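Local structure of uncharacterized protein (Shewanella amazonensis, 2QVP) at residues G81-G84 with L85-F88; E152-H155 with L156-A160; T227-E230 with S231-R235; Q249-L252 with D253-I256. The protein is a putative zinc-dependent metallopeptidase of the M14 family, probably a metallocarboxypeptidase, though its substrate has not been established. All blocks are in the same frame, centred on the assembly; numbering follows the deposited sequence. Where two conformers were deposited one is given.

Contact 1: residues G81-G84 with L85-F88; sequences GPWG and LLHF
Two torsions bring Trp83 and Leu86 together: CG of Trp83 lies beside its own backbone N (chi1 -70°), while CG of Leu86 stands anti to its N (chi1 -155°). The two side chains thus run side by side, pointing the same way, on one flank of helix 80-91, the helix of the beta-alpha-beta unit formed with strands 67-72 and 101-105. Leu86 CD1 does the touching. It lies 3.5 Å from Trp83 CE3 and equally close to CZ3, so the methyl meets the benzo half of the indole, at an oblique angle to the ring. The pyrrole end is held separately, Trp83 NE1 donating to Ser21 O, and Phe27 meets the same indole edge-to-face. Both ends of the ring system therefore have partners, which should restrict its rotation. Leu85 and Phe88 turn to Ile70 of strand 67-72.

Regular i to i+4 bonds carry the backbone beneath. Leu85 N donates to Gly81 O at 2.9 Å and Leu86 N to Pro82 O at 3.0 Å, so Pro82, with no N-H of its own, still serves as an acceptor. The last of these backbone bonds runs from Phe88 N to Gly84 O at 2.8 Å, with an N-H...O angle of 160°.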
ATOM      1  N   GLY A  81       5.668  -4.965   1.871  1.00 12.98           N
ATOM      2  CA  GLY A  81       4.323  -4.490   1.590  1.00 12.17           C
ATOM      3  C   GLY A  81       3.451  -5.607   1.052  1.00 10.57           C
ATOM      4  O   GLY A  81       2.486  -5.978   1.731  1.00 10.12           O
ATOM      5  N   PRO A  82       3.753  -6.119  -0.171  1.00  9.16           N
ATOM      6  CA  PRO A  82       3.037  -7.247  -0.772  1.00 10.66           C
ATOM      7  C   PRO A  82       2.975  -8.512   0.086  1.00 10.85           C
ATOM      8  O   PRO A  82       1.919  -9.097   0.206  1.00  7.50           O
ATOM      9  CB  PRO A  82       3.830  -7.513  -2.059  1.00 12.23           C
ATOM     10  CG  PRO A  82       4.309  -6.211  -2.444  1.00 11.75           C
ATOM     11  CD  PRO A  82       4.712  -5.548  -1.140  1.00 12.29           C
ATOM     12  N   TRP A  83       4.091  -8.906   0.694  1.00  7.70           N
ATOM     13  CA  TRP A  83       4.097 -10.091   1.530  1.00  8.42           C
ATOM     14  C   TRP A  83       3.267  -9.864   2.767  1.00 10.53           C
ATOM     15  O   TRP A  83       2.597 -10.785   3.207  1.00 15.58           O
ATOM     16  CB  TRP A  83       5.511 -10.547   1.889  1.00  8.41           C
ATOM     17  CG  TRP A  83       6.254 -11.100   0.713  1.00 10.00           C
ATOM     18  CD1 TRP A  83       7.275 -10.515   0.049  1.00 11.94           C
ATOM     19  CD2 TRP A  83       6.022 -12.363   0.058  1.00  6.61           C
ATOM     20  NE1 TRP A  83       7.701 -11.315  -0.972  1.00 12.69           N
ATOM     21  CE2 TRP A  83       6.950 -12.457  -0.998  1.00 13.34           C
ATOM     22  CE3 TRP A  83       5.105 -13.403   0.248  1.00 12.33           C
ATOM     23  CZ2 TRP A  83       6.995 -13.548  -1.861  1.00 15.76           C
ATOM     24  CZ3 TRP A  83       5.160 -14.495  -0.596  1.00 10.70           C
ATOM     25  CH2 TRP A  83       6.105 -14.560  -1.633  1.00 11.44           C
ATOM     26  N   GLY A  84       3.320  -8.656   3.323  1.00 12.03           N
ATOM     27  CA  GLY A  84       2.511  -8.278   4.462  1.00 10.29           C
ATOM     28  C   GLY A  84       1.037  -8.317   4.119  1.00 11.99           C
ATOM     29  O   GLY A  84       0.207  -8.748   4.945  1.00 11.45           O
ATOM     30  N   LEU A  85       0.686  -7.856   2.916  1.00 12.66           N
ATOM     31  CA  LEU A  85      -0.709  -7.888   2.489  1.00 12.14           C
ATOM     32  C   LEU A  85      -1.191  -9.309   2.377  1.00 13.91           C
ATOM     33  O   LEU A  85      -2.316  -9.623   2.766  1.00 16.15           O
ATOM     34  CB  LEU A  85      -0.884  -7.208   1.165  1.00 13.52           C
ATOM     35  CG  LEU A  85      -2.378  -7.032   0.843  1.00 21.94           C
ATOM     36  CD1 LEU A  85      -2.702  -5.549   0.778  1.00 34.12           C
ATOM     37  CD2 LEU A  85      -2.631  -7.713  -0.460  1.00 16.86           C
ATOM     38  N   LEU A  86      -0.330 -10.170   1.847  1.00 12.83           N
ATOM     39  CA  LEU A  86      -0.631 -11.581   1.744  1.00 15.97           C
ATOM     40  C   LEU A  86      -0.869 -12.129   3.155  1.00 14.14           C
ATOM     41  O   LEU A  86      -1.838 -12.863   3.379  1.00 10.16           O
ATOM     42  CB  LEU A  86       0.515 -12.303   1.018  1.00 16.89           C
ATOM     43  CG  LEU A  86       0.298 -13.588   0.270  1.00 21.70           C
ATOM     44  CD1 LEU A  86       1.669 -14.050  -0.271  1.00 11.15           C
ATOM     45  CD2 LEU A  86      -0.328 -14.643   1.120  1.00 32.85           C
ATOM     46  N   HIS A  87      -0.011 -11.749   4.110  1.00 12.08           N
ATOM     47  CA  HIS A  87      -0.165 -12.194   5.505  1.00 11.58           C
ATOM     48  C   HIS A  87      -1.478 -11.666   6.147  1.00 11.83           C
ATOM     49  O   HIS A  87      -2.186 -12.408   6.865  1.00  7.72           O
ATOM     50  CB  HIS A  87       1.088 -11.847   6.339  1.00  8.94           C
ATOM     51  CG  HIS A  87       1.002 -12.307   7.756  1.00 15.26           C
ATOM     52  ND1 HIS A  87       1.129 -13.630   8.117  1.00 22.03           N
ATOM     53  CD2 HIS A  87       0.763 -11.624   8.905  1.00 17.49           C
ATOM     54  CE1 HIS A  87       0.968 -13.744   9.426  1.00 17.11           C
ATOM     55  NE2 HIS A  87       0.740 -12.545   9.924  1.00 21.59           N
ATOM     56  N   PHE A  88      -1.789 -10.400   5.883  1.00 10.48           N
ATOM     57  CA  PHE A  88      -3.035  -9.743   6.336  1.00 11.35           C
ATOM     58  C   PHE A  88      -4.252 -10.544   5.868  1.00 11.83           C
ATOM     59  O   PHE A  88      -5.109 -10.907   6.678  1.00 10.47           O
ATOM     60  CB  PHE A  88      -3.064  -8.263   5.843  1.00 12.39           C
ATOM     61  CG  PHE A  88      -4.435  -7.580   5.897  1.00 12.95           C
ATOM     62  CD1 PHE A  88      -4.971  -7.140   7.093  1.00 12.06           C
ATOM     63  CD2 PHE A  88      -5.141  -7.316   4.709  1.00 18.03           C
ATOM     64  CE1 PHE A  88      -6.214  -6.511   7.126  1.00 16.81           C
ATOM     65  CE2 PHE A  88      -6.383  -6.691   4.736  1.00 16.89           C
ATOM     66  CZ  PHE A  88      -6.912  -6.287   5.944  1.00 13.24           C
TER

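Contact 2: residues E152-H155 with L156-A160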
ATOM      1  N   GLU A 152      -5.879   4.845 -15.968  1.00 13.51           N
ATOM      2  CA  GLU A 152      -6.958   4.402 -16.831  1.00 17.43           C
ATOM      3  C   GLU A 152      -8.157   3.859 -16.029  1.00 15.45           C
ATOM      4  O   GLU A 152      -9.237   3.843 -16.572  1.00 14.29           O
ATOM      5  CB  GLU A 152      -6.467   3.375 -17.846  1.00 16.71           C
ATOM      6  CG  GLU A 152      -5.631   4.002 -18.939  1.00 23.51           C
ATOM      7  CD  GLU A 152      -4.832   2.991 -19.772  1.00 27.83           C
ATOM      8  OE1 GLU A 152      -4.885   1.764 -19.491  1.00 40.84           O
ATOM      9  OE2 GLU A 152      -4.137   3.448 -20.712  1.00 44.21           O
ATOM     10  N   HIS A 153      -7.970   3.413 -14.773  1.00 16.57           N
ATOM     11  CA  HIS A 153      -9.096   2.963 -13.918  1.00 15.62           C
ATOM     12  C   HIS A 153      -9.227   3.898 -12.736  1.00 13.40           C
ATOM     13  O   HIS A 153      -9.578   3.470 -11.650  1.00 14.01           O
ATOM     14  CB  HIS A 153      -8.920   1.492 -13.455  1.00 15.40           C
ATOM     15  CG  HIS A 153      -8.674   0.527 -14.578  1.00 16.17           C
ATOM     16  ND1 HIS A 153      -7.427   0.356 -15.139  1.00 25.50           N
ATOM     17  CD2 HIS A 153      -9.494  -0.339 -15.225  1.00 13.00           C
ATOM     18  CE1 HIS A 153      -7.492  -0.553 -16.093  1.00 20.65           C
ATOM     19  NE2 HIS A 153      -8.732  -0.993 -16.164  1.00 16.32           N
ATOM     20  N   ALA A 154      -9.038   5.198 -12.987  1.00 10.59           N
ATOM     21  CA  ALA A 154      -9.020   6.194 -11.940  1.00 11.38           C
ATOM     22  C   ALA A 154     -10.302   6.235 -11.161  1.00 11.90           C
ATOM     23  O   ALA A 154     -10.274   6.222  -9.944  1.00 13.43           O
ATOM     24  CB  ALA A 154      -8.698   7.597 -12.513  1.00 10.11           C
ATOM     25  N   HIS A 155     -11.427   6.252 -11.862  1.00 15.06           N
ATOM     26  CA  HIS A 155     -12.732   6.307 -11.216  1.00 14.78           C
ATOM     27  C   HIS A 155     -12.954   5.153 -10.243  1.00 13.79           C
ATOM     28  O   HIS A 155     -13.350   5.387  -9.100  1.00 14.09           O
ATOM     29  CB  HIS A 155     -13.843   6.326 -12.265  1.00 16.04           C
ATOM     30  CG  HIS A 155     -15.202   6.426 -11.670  1.00 16.13           C
ATOM     31  ND1 HIS A 155     -16.096   5.375 -11.672  1.00 24.47           N
ATOM     32  CD2 HIS A 155     -15.797   7.429 -10.991  1.00 21.91           C
ATOM     33  CE1 HIS A 155     -17.196   5.741 -11.039  1.00 25.93           C
ATOM     34  NE2 HIS A 155     -17.044   6.986 -10.628  1.00 18.75           N
ATOM     35  N   LEU A 156     -12.678   3.934 -10.709  1.00 13.54           N
ATOM     36  CA  LEU A 156     -12.783   2.728  -9.883  1.00 13.03           C
ATOM     37  C   LEU A 156     -11.949   2.817  -8.595  1.00 11.72           C
ATOM     38  O   LEU A 156     -12.438   2.468  -7.536  1.00 12.86           O
ATOM     39  CB  LEU A 156     -12.327   1.492 -10.680  1.00 11.49           C
ATOM     40  CG  LEU A 156     -12.386   0.093 -10.045  1.00 16.98           C
ATOM     41  CD1 LEU A 156     -13.809  -0.290  -9.819  1.00 14.59           C
ATOM     42  CD2 LEU A 156     -11.689  -0.931 -10.929  1.00 14.98           C
ATOM     43  N   LEU A 157     -10.705   3.302  -8.718  1.00 11.30           N
ATOM     44  CA  LEU A 157      -9.775   3.406  -7.596  0.50  9.34           C
ATOM     45  C   LEU A 157     -10.127   4.546  -6.647  1.00 10.62           C
ATOM     46  O   LEU A 157      -9.811   4.482  -5.457  1.00 10.65           O
ATOM     47  CB  LEU A 157      -8.354   3.553  -8.126  0.50  9.49           C
ATOM     48  CG  LEU A 157      -7.865   2.385  -8.989  0.50  2.00           C
ATOM     49  CD1 LEU A 157      -6.616   2.795  -9.730  0.50 10.91           C
ATOM     50  CD2 LEU A 157      -7.631   1.106  -8.150  0.50  2.00           C
ATOM     51  N   GLN A 158     -10.746   5.593  -7.183  1.00 10.49           N
ATOM     52  CA  GLN A 158     -11.209   6.720  -6.383  1.00 10.59           C
ATOM     53  C   GLN A 158     -12.421   6.296  -5.538  1.00 11.88           C
ATOM     54  O   GLN A 158     -12.462   6.567  -4.337  1.00 10.82           O
ATOM     55  CB  GLN A 158     -11.526   7.924  -7.269  1.00 11.71           C
ATOM     56  CG  GLN A 158     -10.290   8.567  -7.943  1.00 13.87           C
ATOM     57  CD  GLN A 158     -10.651   9.579  -9.043  1.00 13.43           C
ATOM     58  OE1 GLN A 158     -11.712   9.505  -9.655  1.00 12.70           O
ATOM     59  NE2 GLN A 158      -9.766  10.526  -9.281  1.00  8.13           N
ATOM     60  N   VAL A 159     -13.370   5.598  -6.164  1.00 12.17           N
ATOM     61  CA  VAL A 159     -14.523   5.039  -5.456  1.00 14.28           C
ATOM     62  C   VAL A 159     -14.053   4.043  -4.393  1.00 12.39           C
ATOM     63  O   VAL A 159     -14.517   4.088  -3.257  1.00 11.44           O
ATOM     64  CB  VAL A 159     -15.537   4.325  -6.409  1.00 14.42           C
ATOM     65  CG1 VAL A 159     -16.629   3.601  -5.625  1.00 15.09           C
ATOM     66  CG2 VAL A 159     -16.148   5.314  -7.395  1.00 14.97           C
ATOM     67  N   ALA A 160     -13.107   3.193  -4.776  1.00 11.18           N
ATOM     68  CA  ALA A 160     -12.520   2.160  -3.900  1.00 13.17           C
ATOM     69  C   ALA A 160     -11.840   2.722  -2.651  1.00 12.67           C
ATOM     70  O   ALA A 160     -11.780   2.034  -1.670  1.00 12.52           O
ATOM     71  CB  ALA A 160     -11.539   1.300  -4.677  1.00  6.30           C
TER
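His155 and Val159, one turn apart on the short helix 154-160, form a CH-pi contact: Val159 CG2 sits over one face of the imidazole, 4.0 Å from the ring centroid and 22° off the ring normal. The methyl is displaced toward the rim, where the ring atom nearest to it is His155 NE2 at 3.7 Å. The ring gets there because CG of His155 stands anti to its backbone N (chi1 -178°), which swings the imidazole along the helix toward the following turn. A straight backbone bond fixes the spacing below, Val159 N donating to His155 O at 2.9 Å with an N-H...O angle of 171°.

The next shell is Gln158. Its CG lies against Ala154 O at 3.1 Å, and its chain runs on extended, with OE1 lying 3.7 Å from His155 CA. NE2 makes a weak hydrogen bond to Ser236 OG, and the side chain also touches Phe232 and Leu233 of helix 229-235. Trimming Gln158 to an alanine is likely to deprive Ser236 OG of this weak donor and to open a gap between the two helices.

Further out, His153 occupies the N-cap position; its ring is tied back by ND1 to Ile149 O in the preceding helix 145-152. On another flank, Leu156 rests on Leu55 of strand 51-57 and Lys43 of strand 41-48, so this helix bridges the sheet and helix 229-235. At the helix start, His153 O accepts from Leu157 N at 3.1 Å.

Contact 3: residues T227-E230 with S231-R235; sequences TSFE and SFLVR
Leu233 reaches obliquely across Phe229, one turn behind it, and sets its CD1 methyl over a face of the phenyl ring, 3.9 Å from the centroid and 30° off the ring normal. CE2 and CZ are the ring atoms nearest that methyl, so this CH-pi contact is displaced toward the outer rim. Phe232 is turned quite differently: Phe229 O lies at the edge of its ring and in its plane, with Phe232 CD2 3.9 Å from that oxygen. The same carbonyl accepts the amide of Leu233 at 3.0 Å, and so serves the backbone while bordering an aromatic edge.

The serines define the start of helix 229-235. Ser228 is the N-cap, and its side chain turns forward (chi1 67°), OG lying between the backbone N and the carbonyl carbon, to accept from Ser231 N at 3.2 Å with an N-H...O angle of 158°. Asp226 OD1 is hydrogen-bonded to both Ser228 OG and Ser231 OG, a second shell that fixes the two hydroxyls. With a glycine in place of Ser228, the amide of Ser231 would probably lack its capping acceptor, and Asp226 would have one hydroxyl fewer to hold.

The side chain of Glu230 lies about 6 Å from that of Glu245, the predicted proton donor/acceptor, so this helix borders the probable active site. Around it, Phe229 meets Phe130 edge-to-face, Phe232 lies on Ile132 of strand 131-133 and Ala154 of helix 154-160, and Glu230, Ser231 and Val234 face Phe182 of strand 178-182.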
ATOM      1  N   THR A 227       3.141  14.055  -6.337  1.00 12.19           N
ATOM      2  CA  THR A 227       2.395  13.345  -7.393  1.00 10.03           C
ATOM      3  C   THR A 227       2.333  11.834  -7.115  1.00 11.18           C
ATOM      4  O   THR A 227       2.130  11.028  -8.028  1.00 11.72           O
ATOM      5  CB  THR A 227       2.982  13.675  -8.750  1.00 11.04           C
ATOM      6  OG1 THR A 227       4.285  13.093  -8.870  1.00  9.48           O
ATOM      7  CG2 THR A 227       3.036  15.223  -8.930  1.00  9.51           C
ATOM      8  N   SER A 228       2.451  11.450  -5.833  1.00 14.20           N
ATOM      9  CA  SER A 228       2.321  10.049  -5.413  1.00 11.65           C
ATOM     10  C   SER A 228       0.898   9.577  -5.576  1.00  9.10           C
ATOM     11  O   SER A 228      -0.056  10.386  -5.650  1.00  7.79           O
ATOM     12  CB  SER A 228       2.790   9.821  -3.964  1.00  9.78           C
ATOM     13  OG  SER A 228       1.942  10.470  -3.037  1.00 15.16           O
ATOM     14  N   PHE A 229       0.753   8.245  -5.648  1.00  8.42           N
ATOM     15  CA  PHE A 229      -0.562   7.618  -5.773  1.00 11.95           C
ATOM     16  C   PHE A 229      -1.523   8.054  -4.619  1.00 10.64           C
ATOM     17  O   PHE A 229      -2.681   8.434  -4.850  1.00 13.55           O
ATOM     18  CB  PHE A 229      -0.401   6.085  -5.908  1.00  7.35           C
ATOM     19  CG  PHE A 229      -1.687   5.330  -6.055  1.00 10.86           C
ATOM     20  CD1 PHE A 229      -2.459   5.448  -7.219  1.00 14.62           C
ATOM     21  CD2 PHE A 229      -2.116   4.461  -5.052  1.00 14.07           C
ATOM     22  CE1 PHE A 229      -3.626   4.725  -7.368  1.00 15.64           C
ATOM     23  CE2 PHE A 229      -3.271   3.717  -5.200  1.00 14.62           C
ATOM     24  CZ  PHE A 229      -4.045   3.854  -6.352  1.00 14.15           C
ATOM     25  N   GLU A 230      -1.019   8.027  -3.397  1.00 11.14           N
ATOM     26  CA  GLU A 230      -1.801   8.424  -2.190  1.00 13.73           C
ATOM     27  C   GLU A 230      -2.152   9.924  -2.160  1.00 12.74           C
ATOM     28  O   GLU A 230      -3.230  10.277  -1.717  1.00 12.66           O
ATOM     29  CB  GLU A 230      -1.124   7.954  -0.858  1.00 15.95           C
ATOM     30  CG  GLU A 230       0.249   8.525  -0.473  1.00 15.54           C
ATOM     31  CD  GLU A 230       1.462   7.894  -1.203  1.00 23.86           C
ATOM     32  OE1 GLU A 230       1.287   7.066  -2.136  1.00 22.35           O
ATOM     33  OE2 GLU A 230       2.606   8.261  -0.855  1.00 27.94           O
ATOM     34  N   SER A 231      -1.237  10.786  -2.592  1.00 12.17           N
ATOM     35  CA  SER A 231      -1.529  12.217  -2.759  1.00 14.02           C
ATOM     36  C   SER A 231      -2.667  12.389  -3.774  1.00 11.28           C
ATOM     37  O   SER A 231      -3.597  13.143  -3.535  1.00 11.87           O
ATOM     38  CB  SER A 231      -0.309  13.011  -3.252  1.00 13.30           C
ATOM     39  OG  SER A 231       0.655  13.161  -2.240  1.00 16.80           O
ATOM     40  N   PHE A 232      -2.571  11.677  -4.900  1.00 11.37           N
ATOM     41  CA  PHE A 232      -3.614  11.698  -5.931  1.00 10.11           C
ATOM     42  C   PHE A 232      -4.999  11.296  -5.375  1.00 10.55           C
ATOM     43  O   PHE A 232      -5.979  11.984  -5.597  1.00 12.41           O
ATOM     44  CB  PHE A 232      -3.196  10.795  -7.125  1.00  9.82           C
ATOM     45  CG  PHE A 232      -4.349  10.425  -8.060  1.00  8.06           C
ATOM     46  CD1 PHE A 232      -4.825  11.329  -8.977  1.00  4.86           C
ATOM     47  CD2 PHE A 232      -4.924   9.165  -8.012  1.00 12.32           C
ATOM     48  CE1 PHE A 232      -5.908  11.001  -9.825  1.00  9.35           C
ATOM     49  CE2 PHE A 232      -5.983   8.820  -8.860  1.00 15.69           C
ATOM     50  CZ  PHE A 232      -6.476   9.750  -9.765  1.00  4.54           C
ATOM     51  N   LEU A 233      -5.066  10.165  -4.683  1.00 11.85           N
ATOM     52  CA  LEU A 233      -6.342   9.667  -4.124  1.00  8.88           C
ATOM     53  C   LEU A 233      -6.911  10.525  -3.013  1.00  9.81           C
ATOM     54  O   LEU A 233      -8.139  10.606  -2.908  1.00 11.37           O
ATOM     55  CB  LEU A 233      -6.211   8.218  -3.643  1.00  7.91           C
ATOM     56  CG  LEU A 233      -6.050   7.165  -4.737  1.00  9.99           C
ATOM     57  CD1 LEU A 233      -5.933   5.826  -4.068  1.00  5.39           C
ATOM     58  CD2 LEU A 233      -7.246   7.219  -5.729  1.00 10.03           C
ATOM     59  N   VAL A 234      -6.041  11.157  -2.199  1.00 12.32           N
ATOM     60  CA  VAL A 234      -6.488  12.112  -1.171  1.00 11.83           C
ATOM     61  C   VAL A 234      -7.042  13.388  -1.852  1.00 14.28           C
ATOM     62  O   VAL A 234      -8.132  13.870  -1.469  1.00 12.22           O
ATOM     63  CB  VAL A 234      -5.388  12.439  -0.138  1.00 12.03           C
ATOM     64  CG1 VAL A 234      -5.773  13.642   0.722  1.00  5.98           C
ATOM     65  CG2 VAL A 234      -5.063  11.189   0.701  1.00  7.24           C
ATOM     66  N   ARG A 235      -6.343  13.894  -2.883  1.00 13.54           N
ATOM     67  CA  ARG A 235      -6.827  15.067  -3.625  1.00 15.24           C
ATOM     68  C   ARG A 235      -8.083  14.687  -4.418  1.00 16.69           C
ATOM     69  O   ARG A 235      -8.897  15.543  -4.676  1.00 13.95           O
ATOM     70  CB  ARG A 235      -5.767  15.676  -4.569  1.00 19.96           C
ATOM     71  CG  ARG A 235      -4.425  16.098  -3.914  1.00 24.52           C
ATOM     72  CD  ARG A 235      -4.046  17.579  -3.671  1.00 30.87           C
ATOM     73  NE  ARG A 235      -4.610  18.240  -2.487  1.00 34.32           N
ATOM     74  CZ  ARG A 235      -4.046  19.262  -1.809  1.00 27.34           C
ATOM     75  NH1 ARG A 235      -2.859  19.804  -2.133  1.00 26.26           N
ATOM     76  NH2 ARG A 235      -4.685  19.764  -0.756  1.00 30.71           N
TER

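Contact 4: residues Q249-L252 with D253-I256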
ATOM      1  N   GLN A 249      16.213  -2.214   6.830  1.00 13.15           N
ATOM      2  CA  GLN A 249      17.372  -2.772   7.536  1.00 15.20           C
ATOM      3  C   GLN A 249      16.997  -3.737   8.689  1.00 15.35           C
ATOM      4  O   GLN A 249      17.863  -4.218   9.405  1.00 17.24           O
ATOM      5  CB  GLN A 249      18.230  -1.630   8.064  1.00 13.45           C
ATOM      6  CG  GLN A 249      18.768  -0.697   6.991  1.00 19.94           C
ATOM      7  CD  GLN A 249      19.839  -1.339   6.135  1.00 29.79           C
ATOM      8  OE1 GLN A 249      20.940  -1.626   6.611  1.00 32.87           O
ATOM      9  NE2 GLN A 249      19.535  -1.537   4.854  1.00 37.83           N
ATOM     10  N   GLN A 250      15.701  -4.002   8.859  1.00 17.43           N
ATOM     11  CA  GLN A 250      15.163  -4.915   9.851  1.00 16.27           C
ATOM     12  C   GLN A 250      14.878  -6.244   9.191  1.00 15.77           C
ATOM     13  O   GLN A 250      14.867  -6.312   7.954  1.00 14.70           O
ATOM     14  CB  GLN A 250      13.861  -4.333  10.406  1.00 16.82           C
ATOM     15  CG  GLN A 250      14.035  -2.977  11.090  1.00 18.25           C
ATOM     16  CD  GLN A 250      14.827  -3.044  12.368  1.00 16.95           C
ATOM     17  OE1 GLN A 250      15.115  -4.127  12.888  1.00 22.18           O
ATOM     18  NE2 GLN A 250      15.163  -1.882  12.908  1.00 17.41           N
ATOM     19  N   PRO A 251      14.640  -7.300   9.998  1.00 15.05           N
ATOM     20  CA  PRO A 251      14.340  -8.603   9.389  1.00 15.45           C
ATOM     21  C   PRO A 251      13.011  -8.588   8.632  1.00 14.45           C
ATOM     22  O   PRO A 251      12.030  -8.001   9.118  1.00 14.62           O
ATOM     23  CB  PRO A 251      14.238  -9.542  10.583  1.00 15.18           C
ATOM     24  CG  PRO A 251      14.887  -8.784  11.740  1.00 14.70           C
ATOM     25  CD  PRO A 251      14.622  -7.376  11.474  1.00 15.18           C
ATOM     26  N   LEU A 252      13.003  -9.235   7.467  1.00 14.02           N
ATOM     27  CA  LEU A 252      11.845  -9.266   6.580  1.00 11.09           C
ATOM     28  C   LEU A 252      10.559  -9.690   7.281  1.00 10.76           C
ATOM     29  O   LEU A 252       9.552  -8.989   7.179  1.00  6.78           O
ATOM     30  CB  LEU A 252      12.099 -10.176   5.367  1.00 11.98           C
ATOM     31  CG  LEU A 252      10.996 -10.217   4.278  1.00 13.51           C
ATOM     32  CD1 LEU A 252      10.926  -8.927   3.528  1.00 17.82           C
ATOM     33  CD2 LEU A 252      11.249 -11.383   3.320  1.00 12.41           C
ATOM     34  N   ASP A 253      10.579 -10.812   7.993  1.00  9.81           N
ATOM     35  CA  ASP A 253       9.350 -11.299   8.655  1.00  9.99           C
ATOM     36  C   ASP A 253       8.775 -10.289   9.667  1.00  9.99           C
ATOM     37  O   ASP A 253       7.560 -10.123   9.723  1.00  9.22           O
ATOM     38  CB  ASP A 253       9.555 -12.712   9.216  1.00  9.65           C
ATOM     39  CG  ASP A 253       9.688 -13.790   8.095  1.00 15.31           C
ATOM     40  OD1 ASP A 253       9.182 -13.610   6.956  1.00 13.57           O
ATOM     41  OD2 ASP A 253      10.297 -14.849   8.354  1.00 15.66           O
ATOM     42  N   GLN A 254       9.630  -9.554  10.396  1.00  9.90           N
ATOM     43  CA  GLN A 254       9.144  -8.491  11.285  1.00 10.27           C
ATOM     44  C   GLN A 254       8.455  -7.373  10.480  1.00 11.11           C
ATOM     45  O   GLN A 254       7.352  -6.910  10.832  1.00  9.62           O
ATOM     46  CB  GLN A 254      10.273  -7.960  12.172  1.00 10.29           C
ATOM     47  CG  GLN A 254      10.685  -8.988  13.238  1.00 15.49           C
ATOM     48  CD  GLN A 254       9.572  -9.240  14.258  1.00 21.14           C
ATOM     49  OE1 GLN A 254       9.184  -8.331  14.997  1.00 30.05           O
ATOM     50  NE2 GLN A 254       9.050 -10.471  14.295  1.00 15.23           N
ATOM     51  N   ARG A 255       9.080  -6.982   9.377  1.00 11.78           N
ATOM     52  CA  ARG A 255       8.453  -6.011   8.471  1.00 14.80           C
ATOM     53  C   ARG A 255       7.139  -6.531   7.883  1.00 12.15           C
ATOM     54  O   ARG A 255       6.193  -5.758   7.729  1.00 10.92           O
ATOM     55  CB  ARG A 255       9.395  -5.644   7.340  1.00 16.06           C
ATOM     56  CG  ARG A 255      10.618  -4.809   7.745  1.00 19.79           C
ATOM     57  CD  ARG A 255      11.422  -4.623   6.488  1.00 19.02           C
ATOM     58  NE  ARG A 255      12.362  -5.661   6.244  1.00 26.28           N
ATOM     59  CZ  ARG A 255      12.861  -5.992   5.059  1.00 17.83           C
ATOM     60  NH1 ARG A 255      12.464  -5.446   3.899  1.00  9.53           N
ATOM     61  NH2 ARG A 255      13.735  -6.969   5.054  1.00 26.49           N
ATOM     62  N   ILE A 256       7.090  -7.829   7.548  1.00 10.62           N
ATOM     63  CA  ILE A 256       5.855  -8.458   7.053  1.00  9.32           C
ATOM     64  C   ILE A 256       4.747  -8.353   8.123  1.00 10.59           C
ATOM     65  O   ILE A 256       3.613  -7.938   7.817  1.00  9.06           O
ATOM     66  CB  ILE A 256       6.074  -9.923   6.579  1.00 10.92           C
ATOM     67  CG1 ILE A 256       6.876  -9.946   5.270  1.00  5.55           C
ATOM     68  CG2 ILE A 256       4.732 -10.650   6.381  1.00  6.12           C
ATOM     69  CD1 ILE A 256       7.328 -11.335   4.827  1.00  6.46           C
TER
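Arg255 folds back over the N-terminal end of helix 252-270, where Pro251 is the N-cap, and onto the loop residues Gln250 and Pro251 that lead into it. CB lies 3.4 Å from Leu252 O. CG comes next, near Pro251 O, with the chain extended at chi2. CD comes within 4.1 Å of Gln250 O, and the bend at chi3 (-88°) then brings the guanidinium over toward Gln250 and Leu252. NE and NH2 both come within weak hydrogen-bonding distance of Gln250 O, at 3.1 Å and 3.2 Å respectively; the N-H...O angles of 128° and 126° are far from straight, and the oxygen lies oblique to the guanidinium. One loop carbonyl nevertheless accepts two weak bonds, and CZ lies 3.5 Å from the same Gln250 O. Over one face of the group sits Leu252 CD1, 3.5 Å above the plane and offset toward the rim, the two side chains crossing at about a right angle. At the far tip NH1 forms a salt bridge with Glu170, and Trp12 adds a cation-pi contact, so charge and ring together probably fix the tip more firmly than the two weak bonds do.

In the backbone, Pro251 O accepts Arg255 N at 3.1 Å. The carboxylate of Asp253 is taken up by Ser14 OG and the amides of Glu15 and Ile16, which ties strand 13-14 and the residues just after it to the helix start. Leu252 also packs along the helix, where its CG meets Ile256 CD1 at 3.9 Å.

How the contacts relate
Along the chain the contacts follow in series, contact 1 to contact 4, and they form two touching pairs. Contacts 1 and 4 have centres 12 Å apart: Ile256 CD1 packs 3.5 Å from Trp83 CB, joining helix 80-91 to the start of helix 252-270. Contacts 2 and 3, also 12 Å apart between centres, meet where Gln158 NE2 lies 3.4 Å from Phe232 CZ, joining helices 154-160 and 229-235. The pairs stay separate; contacts 2 and 4 are farthest apart, their centres 31 Å distant on opposite sides of the chain's centre. All belong to one mixed-sheet domain, with contact 3 bordering the predicted active-site Glu245.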